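Local structure of histidine-containing phosphotransfer protein 2 (Oryza sativa, 1YVI) at residues F72-V75 with D76-H80; C98-F101 with R102-Q106; E25-Q28 with Q29-L33; T11-L14 with S15-S19; V119-N122 with D123-L127. The protein relays phosphoryl groups between cytokinin sensor histidine kinases and B-type response regulators, acting as a positive regulator of cytokinin signalling in the multistep His-to-Asp phosphorelay. All coordinates share one frame; numbering follows the deposited sequence.

Contact 1: F72-V75 with D76-H80; sequences FDKV and DAYVH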
# COMPACT_ATOMS: atom_id res chain seq x y z
N PHE A 72 18.56 3.93 13.20
CA PHE A 72 17.95 2.68 12.75
C PHE A 72 16.71 2.29 13.57
O PHE A 72 15.84 1.61 13.07
CB PHE A 72 19.00 1.54 12.74
CG PHE A 72 20.03 1.70 11.63
CD1 PHE A 72 19.66 1.45 10.31
CD2 PHE A 72 21.33 2.14 11.90
CE1 PHE A 72 20.56 1.63 9.25
CE2 PHE A 72 22.27 2.32 10.86
CZ PHE A 72 21.86 2.06 9.51
N ASP A 73 16.64 2.71 14.83
CA ASP A 73 15.44 2.43 15.63
C ASP A 73 14.22 3.13 15.05
O ASP A 73 13.16 2.54 15.03
CB ASP A 73 15.62 2.91 17.06
CG ASP A 73 16.64 2.12 17.82
OD1 ASP A 73 16.81 0.90 17.57
OD2 ASP A 73 17.20 2.70 18.73
N LYS A 74 14.41 4.36 14.55
CA LYS A 74 13.34 5.15 13.96
C LYS A 74 12.97 4.66 12.55
O LYS A 74 11.78 4.57 12.19
CB LYS A 74 13.70 6.64 13.97
CG LYS A 74 12.48 7.55 13.71
CD LYS A 74 12.87 9.04 13.85
CE LYS A 74 11.67 9.98 13.50
NZ LYS A 74 11.92 11.39 14.00
N VAL A 75 13.96 4.28 11.76
CA VAL A 75 13.65 3.53 10.54
C VAL A 75 12.76 2.32 10.78
O VAL A 75 11.76 2.09 10.09
CB VAL A 75 14.98 3.13 9.79
CG1 VAL A 75 14.65 2.34 8.46
CG2 VAL A 75 15.80 4.43 9.48
N ASP A 76 13.15 1.51 11.74
CA ASP A 76 12.44 0.28 12.05
C ASP A 76 11.00 0.64 12.47
O ASP A 76 10.03 0.01 12.04
CB ASP A 76 13.23 -0.38 13.18
CG ASP A 76 12.99 -1.86 13.32
OD1 ASP A 76 12.21 -2.48 12.59
OD2 ASP A 76 13.59 -2.42 14.26
N ALA A 77 10.86 1.64 13.34
CA ALA A 77 9.51 2.12 13.77
C ALA A 77 8.67 2.57 12.57
O ALA A 77 7.51 2.24 12.55
CB ALA A 77 9.64 3.27 14.77
N TYR A 78 9.23 3.37 11.63
CA TYR A 78 8.46 3.78 10.43
C TYR A 78 8.06 2.61 9.54
O TYR A 78 6.94 2.55 9.02
CB TYR A 78 9.22 4.75 9.54
CG TYR A 78 9.01 6.19 9.94
CD1 TYR A 78 7.77 6.81 9.81
CD2 TYR A 78 10.06 6.95 10.35
CE1 TYR A 78 7.60 8.17 10.15
CE2 TYR A 78 9.91 8.29 10.70
CZ TYR A 78 8.69 8.89 10.56
OH TYR A 78 8.59 10.19 10.98
N VAL A 79 9.00 1.70 9.32
CA VAL A 79 8.70 0.47 8.57
C VAL A 79 7.57 -0.32 9.27
O VAL A 79 6.70 -0.88 8.64
CB VAL A 79 10.04 -0.37 8.39
CG1 VAL A 79 9.75 -1.79 7.89
CG2 VAL A 79 10.97 0.44 7.41
N HIS A 80 7.60 -0.36 10.59
CA HIS A 80 6.59 -1.09 11.34
C HIS A 80 5.23 -0.42 11.13
O HIS A 80 4.23 -1.08 10.97
CB HIS A 80 6.97 -1.05 12.84
CG HIS A 80 6.01 -1.80 13.73
ND1 HIS A 80 5.02 -1.17 14.47
CD2 HIS A 80 5.89 -3.13 13.99
CE1 HIS A 80 4.31 -2.08 15.12
NE2 HIS A 80 4.83 -3.28 14.86
O HOH W 1 15.08 -1.57 16.32
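Lys74 and Tyr78, one helical turn apart, lie side by side and point the same way, the methylenes of the lysine running past one border of the ring. Lys74 CE comes 3.7 Å from Tyr78 CE2, and CG of the same lysine is almost as near to that carbon. The reach depends on an extended chain whose CG stands anti to the backbone N (chi1 -165°), so the aliphatic part follows the ring up to the level of its hydroxyl. The backbone of the same pair is joined by Tyr78 N donating to Lys74 O over 2.9 Å. These residues form the first turns of helix 72-89, one of the helices of the HPt bundle, which carries His80, the predicted phosphorylation site, unmodified here. On the buried flank Val75 and Val79 pack in the same i to i+4 spacing, with CG1 of Val75 4.3 Å from CG2 of Val79, and both meet helix 92-106. A third pairing is bridged by solvent: one water donates to Asp76 OD2 at 2.7 Å and, at 3.3 Å, to Asp73 OD1. That shared donor probably eases the repulsion between the two carboxylates, while Asp76 OD1 is claimed by a salt bridge to Arg102 of helix 92-106.

Contact 2: C98-F101 with R102-Q106; sequences CMQF and RQFCQ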
# COMPACT_ATOMS: atom_id res chain seq x y z
N CYS A 98 8.15 -5.03 4.20
CA CYS A 98 8.41 -4.38 5.53
C CYS A 98 8.93 -5.35 6.60
O CYS A 98 9.78 -5.01 7.43
CB CYS A 98 7.13 -3.66 6.06
SG CYS A 98 6.79 -2.20 5.02
N MET A 99 8.36 -6.55 6.61
CA MET A 99 8.77 -7.59 7.54
C MET A 99 10.24 -7.91 7.39
O MET A 99 10.99 -7.98 8.38
CB MET A 99 7.90 -8.82 7.31
CG MET A 99 6.52 -8.63 7.94
SD MET A 99 5.29 -9.88 7.53
CE MET A 99 5.93 -11.32 8.36
N GLN A 100 10.67 -8.05 6.15
CA GLN A 100 12.06 -8.45 5.86
C GLN A 100 12.97 -7.27 6.21
O GLN A 100 14.10 -7.40 6.68
CB GLN A 100 12.18 -8.79 4.35
CG GLN A 100 13.62 -9.10 3.89
CD GLN A 100 13.71 -10.22 2.83
OE1 GLN A 100 13.05 -10.18 1.77
NE2 GLN A 100 14.57 -11.20 3.10
N PHE A 101 12.42 -6.08 6.00
CA PHE A 101 13.14 -4.81 6.10
C PHE A 101 13.73 -4.64 7.49
O PHE A 101 14.81 -4.05 7.65
CB PHE A 101 12.12 -3.70 5.69
CG PHE A 101 12.69 -2.35 5.36
CD1 PHE A 101 13.77 -1.79 6.06
CD2 PHE A 101 12.08 -1.56 4.38
CE1 PHE A 101 14.24 -0.49 5.76
CE2 PHE A 101 12.57 -0.24 4.07
CZ PHE A 101 13.64 0.28 4.76
N ARG A 102 13.06 -5.19 8.53
CA ARG A 102 13.59 -5.13 9.92
C ARG A 102 15.03 -5.65 10.08
O ARG A 102 15.79 -5.19 10.95
CB ARG A 102 12.75 -5.97 10.90
CG ARG A 102 11.32 -5.45 11.15
CD ARG A 102 10.78 -5.83 12.55
NE ARG A 102 11.41 -5.03 13.59
CZ ARG A 102 11.66 -5.46 14.83
NH1 ARG A 102 11.32 -6.69 15.21
NH2 ARG A 102 12.28 -4.64 15.69
N GLN A 103 15.35 -6.71 9.34
CA GLN A 103 16.69 -7.31 9.46
C GLN A 103 17.81 -6.28 9.15
O GLN A 103 18.82 -6.27 9.83
CB GLN A 103 16.81 -8.53 8.56
CG GLN A 103 18.14 -9.26 8.70
CD GLN A 103 18.31 -9.84 10.07
OE1 GLN A 103 17.46 -10.58 10.53
NE2 GLN A 103 19.43 -9.51 10.75
N PHE A 104 17.62 -5.46 8.13
CA PHE A 104 18.59 -4.40 7.76
C PHE A 104 18.73 -3.34 8.83
O PHE A 104 19.80 -2.76 8.97
CB PHE A 104 18.26 -3.83 6.39
CG PHE A 104 18.00 -4.90 5.37
CD1 PHE A 104 19.01 -5.88 5.09
CD2 PHE A 104 16.79 -4.99 4.74
CE1 PHE A 104 18.76 -6.89 4.20
CE2 PHE A 104 16.52 -6.04 3.83
CZ PHE A 104 17.53 -6.99 3.56
N CYS A 105 17.66 -3.09 9.60
CA CYS A 105 17.74 -2.19 10.79
C CYS A 105 18.53 -2.83 11.90
O CYS A 105 19.39 -2.19 12.48
CB CYS A 105 16.35 -1.85 11.31
SG CYS A 105 15.44 -0.84 10.13
N GLN A 106 18.29 -4.12 12.13
CA GLN A 106 19.09 -4.86 13.09
C GLN A 106 20.56 -4.96 12.70
O GLN A 106 21.43 -4.90 13.56
CB GLN A 106 18.53 -6.27 13.27
CG GLN A 106 19.52 -7.20 13.97
CD GLN A 106 18.88 -8.44 14.56
OE1 GLN A 106 18.27 -9.25 13.85
NE2 GLN A 106 19.02 -8.60 15.87
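The Phe104 ring leans back over the preceding turn, where it meets backbone atoms more than side chains: its CD2 lies 3.6 Å from Phe101 O, which approaches obliquely, and 3.9 Å from Phe101 CA. Further out along the same border, CE2 of Phe104 is 4.0 Å from Gln100 O, with the CG methylene of Gln100 only slightly more distant. The Phe101 ring has the backbone N of Arg102 at its edge, near the ring plane. With CG anti to the backbone N (chi1 -164°), this second ring is placed among the side chains of helix 110-142. The two phenylalanines belong to the last turns of helix 92-106 in the HPt helical bundle, and both pack on Ala116 of helix 110-142, Phe101 reaching Cys113 and Val120 as well. Replacing Phe104 by an alanine would remove the ring carbons that lie beside the carbonyls of Gln100 and Phe101 and would probably open a gap against Ala116. The helical hydrogen bonding is irregular at this point. Arg102 N makes two weak bonds, to Cys98 O and Met99 O, each 3.5 Å long, whereas Gln103 N donates over 3.0 Å to Gln100 O, a three-residue step of the 3-10 kind, arriving well above the carbonyl plane. Another three-residue bond, from Phe104 N to Phe101 O, is weak. Arg102 rests its CB and CG methylenes beside Met99 O, and its guanidinium group turns off to a salt bridge with Asp76 of helix 72-89.

Contact 3: E25-Q28 with Q29-L33; sequences EQFQ and QLQML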
# COMPACT_ATOMS: atom_id res chain seq x y z
N GLU A 25 -7.02 -11.08 1.85
CA GLU A 25 -8.36 -11.07 2.49
C GLU A 25 -8.70 -9.78 3.23
O GLU A 25 -9.87 -9.43 3.34
CB GLU A 25 -8.54 -12.28 3.44
CG GLU A 25 -7.61 -12.21 4.69
CD GLU A 25 -7.43 -13.54 5.41
OE1 GLU A 25 -8.42 -14.33 5.51
OE2 GLU A 25 -6.29 -13.79 5.89
N GLN A 26 -7.70 -9.06 3.75
CA GLN A 26 -8.00 -7.84 4.51
C GLN A 26 -8.65 -6.83 3.56
O GLN A 26 -9.41 -6.01 4.00
CB GLN A 26 -6.76 -7.24 5.19
CG GLN A 26 -6.10 -8.21 6.15
CD GLN A 26 -7.11 -8.71 7.16
OE1 GLN A 26 -7.93 -7.93 7.67
NE2 GLN A 26 -7.09 -10.03 7.43
N PHE A 27 -8.32 -6.87 2.28
CA PHE A 27 -8.91 -5.90 1.36
C PHE A 27 -10.38 -6.29 1.08
O PHE A 27 -11.27 -5.43 0.95
CB PHE A 27 -8.10 -5.81 0.06
CG PHE A 27 -8.68 -4.87 -0.93
CD1 PHE A 27 -8.49 -3.47 -0.78
CD2 PHE A 27 -9.42 -5.33 -1.99
CE1 PHE A 27 -9.05 -2.58 -1.67
CE2 PHE A 27 -10.00 -4.44 -2.90
CZ PHE A 27 -9.81 -3.06 -2.74
N GLN A 28 -10.60 -7.59 0.94
CA GLN A 28 -11.96 -8.12 0.84
C GLN A 28 -12.81 -7.66 2.05
O GLN A 28 -13.92 -7.16 1.86
CB GLN A 28 -11.92 -9.64 0.67
CG GLN A 28 -13.29 -10.27 0.52
CD GLN A 28 -13.53 -11.30 1.61
OE1 GLN A 28 -13.99 -10.96 2.72
NE2 GLN A 28 -13.20 -12.56 1.31
N GLN A 29 -12.26 -7.71 3.25
CA GLN A 29 -12.97 -7.23 4.45
C GLN A 29 -13.31 -5.73 4.45
O GLN A 29 -14.31 -5.35 5.05
CB GLN A 29 -12.21 -7.60 5.72
CG GLN A 29 -12.36 -9.10 6.10
CD GLN A 29 -11.23 -9.60 7.01
OE1 GLN A 29 -10.80 -10.76 6.91
NE2 GLN A 29 -10.75 -8.74 7.89
N LEU A 30 -12.50 -4.90 3.79
CA LEU A 30 -12.82 -3.48 3.60
C LEU A 30 -14.09 -3.34 2.80
O LEU A 30 -14.90 -2.45 3.06
CB LEU A 30 -11.74 -2.72 2.81
CG LEU A 30 -10.41 -2.36 3.44
CD1 LEU A 30 -9.69 -1.47 2.45
CD2 LEU A 30 -10.65 -1.64 4.75
N GLN A 31 -14.22 -4.17 1.77
CA GLN A 31 -15.42 -4.11 0.96
C GLN A 31 -16.63 -4.54 1.82
O GLN A 31 -17.73 -4.01 1.64
CB GLN A 31 -15.27 -4.98 -0.29
CG GLN A 31 -13.89 -4.80 -0.96
CD GLN A 31 -13.96 -4.80 -2.46
OE1 GLN A 31 -13.69 -5.84 -3.11
NE2 GLN A 31 -14.33 -3.63 -3.05
N MET A 32 -16.40 -5.46 2.76
CA MET A 32 -17.45 -5.92 3.70
C MET A 32 -17.82 -4.83 4.69
O MET A 32 -19.00 -4.65 4.98
CB MET A 32 -17.05 -7.19 4.49
CG MET A 32 -16.87 -8.47 3.68
SD MET A 32 -17.78 -8.53 2.11
CE MET A 32 -16.80 -9.76 1.21
N LEU A 33 -16.79 -4.15 5.23
CA LEU A 33 -16.97 -3.00 6.09
C LEU A 33 -17.89 -1.97 5.48
O LEU A 33 -18.79 -1.47 6.15
CB LEU A 33 -15.62 -2.37 6.45
CG LEU A 33 -15.08 -2.71 7.85
CD1 LEU A 33 -15.74 -3.93 8.45
CD2 LEU A 33 -13.55 -2.83 7.92
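Glu25 contributes first through its carbonyl, which takes a hydrogen bond of 2.9 Å from Gln29 N. Its side chain lies alongside that of Gln29, both pointing the same way, and Glu25 CG comes 4.1 Å from Gln29 OE1. Gln26 folds back at chi2 (-55°), which brings its amide beside that of Gln29; the two amide planes stand nearly perpendicular, with Gln26 OE1 and Gln29 NE2 2.9 Å apart. Gln29 thus meets two residues of the preceding turn, its amide next to Gln26 and its CG methylene beside the carbonyl oxygen of Glu25. An alanine in place of Gln29 would probably leave the Gln26 amide without this neighbour and free to turn, and take away the group lying along Glu25. Phe27 touches two residues. Its CD1 meets Leu30 CD1 at 4.0 Å, the side chains crossing at about a right angle, while CE2 on the other border of the ring lies an equal 4.0 Å from Gln31 OE1. Gln28 closes the series: the terminal methyl CE of Met32 curls back against it, 3.4 Å from Gln28 OE1 and 3.6 Å from Gln28 CG. Met32 N donates to Gln28 O, the backbone bond of the same pair. Phe27 and Gln31 face Leu14 of helix 2-19, and Leu30 packs on Val43 and Val46 of helix 42-65. The whole is a short helix, 25-34, set between helix 2-19 and helix 42-65, its buried Phe27 and Leu30 packing on one of these neighbours each and Glu25 exposed to solvent.

Contact 4: T11-L14 with S15-S19; sequences TALL and SSMFS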
# COMPACT_ATOMS: atom_id res chain seq x y z
N THR A 11 -15.19 -4.86 -11.46
CA THR A 11 -15.12 -6.26 -11.03
C THR A 11 -13.87 -6.92 -11.61
O THR A 11 -13.15 -7.64 -10.90
CB THR A 11 -16.39 -7.02 -11.51
OG1 THR A 11 -17.51 -6.45 -10.83
CG2 THR A 11 -16.31 -8.53 -11.23
N ALA A 12 -13.63 -6.67 -12.90
CA ALA A 12 -12.46 -7.18 -13.58
C ALA A 12 -11.18 -6.70 -12.90
O ALA A 12 -10.28 -7.49 -12.61
CB ALA A 12 -12.48 -6.77 -15.04
N LEU A 13 -11.08 -5.40 -12.66
CA LEU A 13 -9.90 -4.86 -11.93
C LEU A 13 -9.68 -5.49 -10.56
O LEU A 13 -8.57 -5.96 -10.27
CB LEU A 13 -9.99 -3.35 -11.77
CG LEU A 13 -8.84 -2.66 -11.02
CD1 LEU A 13 -7.53 -2.79 -11.81
CD2 LEU A 13 -9.19 -1.21 -10.88
N LEU A 14 -10.70 -5.45 -9.69
CA LEU A 14 -10.58 -6.08 -8.36
C LEU A 14 -10.19 -7.55 -8.45
O LEU A 14 -9.33 -8.01 -7.68
CB LEU A 14 -11.87 -5.95 -7.53
CG LEU A 14 -12.35 -4.52 -7.30
CD1 LEU A 14 -13.82 -4.52 -6.82
CD2 LEU A 14 -11.41 -3.82 -6.34
N SER A 15 -10.80 -8.31 -9.36
CA SER A 15 -10.45 -9.72 -9.48
C SER A 15 -8.96 -9.91 -9.84
O SER A 15 -8.25 -10.75 -9.26
CB SER A 15 -11.39 -10.42 -10.47
OG SER A 15 -10.71 -11.43 -11.19
N SER A 16 -8.47 -9.11 -10.75
CA SER A 16 -7.06 -9.21 -11.12
C SER A 16 -6.12 -8.77 -9.96
O SER A 16 -5.01 -9.28 -9.84
CB SER A 16 -6.81 -8.42 -12.40
OG SER A 16 -6.65 -7.04 -12.08
N MET A 17 -6.54 -7.81 -9.14
CA MET A 17 -5.70 -7.43 -8.00
C MET A 17 -5.51 -8.63 -7.05
O MET A 17 -4.42 -8.84 -6.56
CB MET A 17 -6.30 -6.25 -7.27
CG MET A 17 -6.20 -4.97 -8.07
SD MET A 17 -7.39 -3.75 -7.54
CE MET A 17 -6.96 -3.55 -5.83
N PHE A 18 -6.59 -9.40 -6.81
CA PHE A 18 -6.48 -10.56 -5.94
C PHE A 18 -5.73 -11.68 -6.68
O PHE A 18 -4.92 -12.42 -6.07
CB PHE A 18 -7.84 -11.14 -5.50
CG PHE A 18 -8.59 -10.32 -4.47
CD1 PHE A 18 -9.48 -9.32 -4.88
CD2 PHE A 18 -8.44 -10.58 -3.10
CE1 PHE A 18 -10.22 -8.53 -3.93
CE2 PHE A 18 -9.16 -9.81 -2.13
CZ PHE A 18 -10.04 -8.79 -2.55
N SER A 19 -6.03 -11.87 -7.97
CA SER A 19 -5.45 -13.04 -8.67
C SER A 19 -3.95 -12.84 -8.92
O SER A 19 -3.19 -13.83 -9.00
CB SER A 19 -6.22 -13.41 -9.96
OG SER A 19 -5.97 -12.45 -10.94
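Leu14, Ser15 and Met17 have the most surface buried here, and the sulfur of Met17 is where the apolar part of the contact converges. Met17 SD lies 3.9 Å from Leu13 CG and 4.2 Å from Leu14 CD2, each leucine being crossed obliquely, so the thioether reaches back toward two consecutive residues of the preceding turn. On its way the chain passes a carbonyl oxygen, CG of Met17 lying 3.4 Å from Leu13 O. Bending at chi3 (58°) then turns the terminal methyl aside, leaving SD as the atom that meets the Leu13 side chain. Leu14 offers its carbonyl oxygen as well as its CD2 methyl: Phe18 N donates to it over 3.2 Å, and the Phe18 ring brings CD1 to 3.1 Å from Leu14 O, which lies at the ring edge, near its plane. All this takes place on the last turns of helix 2-19, an amphipathic segment whose apolar flank is shared between two helices. Leu13 and Met17 pack on Lys130 of helix 110-142, whereas Leu14 reaches Phe27 and Gln31 of helix 25-34. Ser15 holds its place by backbone bonding to Thr11 O, its CB resting 3.3 Å from that oxygen. Beside it, Ser16 turns its hydroxyl back on the helix: OG takes the position between the backbone N and the carbonyl carbon (chi1 82°) and donates over 2.9 Å to Leu13 O. The same oxygen accepts Met17 N in the carbonyl plane, so two donors grip it and the serine hydroxyl is satisfied by its own helix.

Contact 5: V119-N122 with D123-L127; sequences VVRN and DFYDL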
# COMPACT_ATOMS: atom_id res chain seq x y z
N VAL A 119 12.50 -1.74 -2.94
CA VAL A 119 11.49 -2.80 -3.14
C VAL A 119 10.12 -2.32 -2.58
O VAL A 119 9.03 -2.63 -3.15
CB VAL A 119 11.96 -4.20 -2.50
CG1 VAL A 119 10.89 -5.29 -2.70
CG2 VAL A 119 13.41 -4.67 -3.07
N VAL A 120 10.15 -1.63 -1.44
CA VAL A 120 8.89 -1.07 -0.90
C VAL A 120 8.24 -0.18 -1.96
O VAL A 120 7.02 -0.25 -2.25
CB VAL A 120 9.09 -0.32 0.42
CG1 VAL A 120 7.74 0.47 0.84
CG2 VAL A 120 9.51 -1.28 1.56
N ARG A 121 9.05 0.63 -2.63
CA ARG A 121 8.49 1.52 -3.63
C ARG A 121 7.93 0.68 -4.77
O ARG A 121 6.81 0.94 -5.23
CB ARG A 121 9.58 2.44 -4.16
CG ARG A 121 9.83 3.63 -3.28
CD ARG A 121 10.72 4.66 -4.06
NE ARG A 121 11.16 5.65 -3.09
CZ ARG A 121 12.32 5.58 -2.42
NH1 ARG A 121 13.19 4.61 -2.67
NH2 ARG A 121 12.63 6.54 -1.54
N ASN A 122 8.69 -0.35 -5.21
CA ASN A 122 8.21 -1.22 -6.34
C ASN A 122 6.80 -1.76 -6.01
O ASN A 122 5.87 -1.63 -6.83
CB ASN A 122 9.17 -2.38 -6.57
CG ASN A 122 10.53 -1.90 -7.11
OD1 ASN A 122 10.69 -0.72 -7.45
ND2 ASN A 122 11.50 -2.81 -7.18
N ASP A 123 6.66 -2.36 -4.83
CA ASP A 123 5.37 -2.98 -4.43
C ASP A 123 4.28 -1.93 -4.21
O ASP A 123 3.14 -2.15 -4.57
CB ASP A 123 5.56 -3.80 -3.14
CG ASP A 123 6.36 -5.12 -3.39
OD1 ASP A 123 6.29 -5.74 -4.48
OD2 ASP A 123 7.03 -5.54 -2.45
N PHE A 124 4.65 -0.78 -3.62
CA PHE A 124 3.68 0.30 -3.42
C PHE A 124 3.19 0.84 -4.76
O PHE A 124 1.99 1.09 -4.95
CB PHE A 124 4.31 1.43 -2.59
CG PHE A 124 3.45 2.65 -2.50
CD1 PHE A 124 2.20 2.57 -1.87
CD2 PHE A 124 3.84 3.84 -3.07
CE1 PHE A 124 1.37 3.70 -1.80
CE2 PHE A 124 3.01 4.96 -3.03
CZ PHE A 124 1.79 4.89 -2.37
N TYR A 125 4.10 1.09 -5.69
CA TYR A 125 3.67 1.65 -6.99
C TYR A 125 2.85 0.70 -7.83
O TYR A 125 2.00 1.16 -8.61
CB TYR A 125 4.87 2.28 -7.78
CG TYR A 125 5.23 3.62 -7.13
CD1 TYR A 125 4.36 4.73 -7.28
CD2 TYR A 125 6.36 3.76 -6.31
CE1 TYR A 125 4.63 5.98 -6.67
CE2 TYR A 125 6.63 5.05 -5.65
CZ TYR A 125 5.76 6.12 -5.85
OH TYR A 125 6.00 7.33 -5.25
N ASP A 126 3.15 -0.61 -7.76
CA ASP A 126 2.31 -1.62 -8.43
C ASP A 126 0.91 -1.54 -7.89
O ASP A 126 -0.05 -1.55 -8.66
CB ASP A 126 2.73 -3.06 -8.12
CG ASP A 126 3.90 -3.56 -8.98
OD1 ASP A 126 4.29 -2.86 -9.94
OD2 ASP A 126 4.43 -4.64 -8.63
N LEU A 127 0.76 -1.54 -6.57
CA LEU A 127 -0.60 -1.48 -6.04
C LEU A 127 -1.23 -0.08 -6.25
O LEU A 127 -2.44 0.04 -6.53
CB LEU A 127 -0.63 -1.86 -4.55
CG LEU A 127 -1.98 -2.00 -3.86
CD1 LEU A 127 -2.82 -3.11 -4.51
CD2 LEU A 127 -1.75 -2.41 -2.43
O HOH W 2 6.11 -0.94 -9.56
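Asp123 lies side by side with Val119, both side chains pointing the same way, and its OD2 comes 3.9 Å from Val119 CG1. Its backbone N donates to Val119 O over 2.9 Å in a nearly straight bond (173°). The same OD2 is hydrogen-bonded to Thr97 OG1 of helix 92-106, which ties this pair to the neighbouring helix. Phe124 bonds through its N to Val120 O and sets CB 3.2 Å from that oxygen; with CG anti to the backbone N (chi1 172°), the ring then leaves the preceding turn and packs on Ala54 of helix 42-65. Tyr125 receives Phe124 CD2 over the centre of one ring face, 3.9 Å above the plane, while Tyr125 CE2 lies at the edge of the Phe124 ring, in its plane. The tyrosine also leans back on Arg121: its CD2 is 3.1 Å from Arg121 O, an oblique approach, and the same carbonyl accepts Tyr125 N. Asp126 returns to Asn122 by two routes. Its N donates directly to Asn122 O, and a water joins the same oxygen, at 2.8 Å, to Asp126 OD1, at 2.7 Å, which probably steadies the carboxylate beside the backbone. These i to i+4 pairings run through the middle of helix 110-142, the long C-terminal helix of the HPt bundle, whose inner flank meets helices 42-65 and 92-106.

How the contacts relate
All five contacts are local, each within one helix, so none closes a long loop; in chain order they run 4, 3, 1, 2, 5, in series without nesting or crossing. Contact 4 on helix 2-19 touches contact 3 on helix 25-34 through Phe18 and Leu14 against Phe27. Further along, contacts 1 and 2, on the successive helices 72-89 and 92-106, are joined by the salt bridge from Asp76 to Arg102 and by valine-cysteine packing. Phe101 carries contact 2 on to Val120 of contact 5 in helix 110-142. Contact 4 lies opposite contacts 1 and 2 across the chain's centre, whereas contact 5 sits closer to that centre.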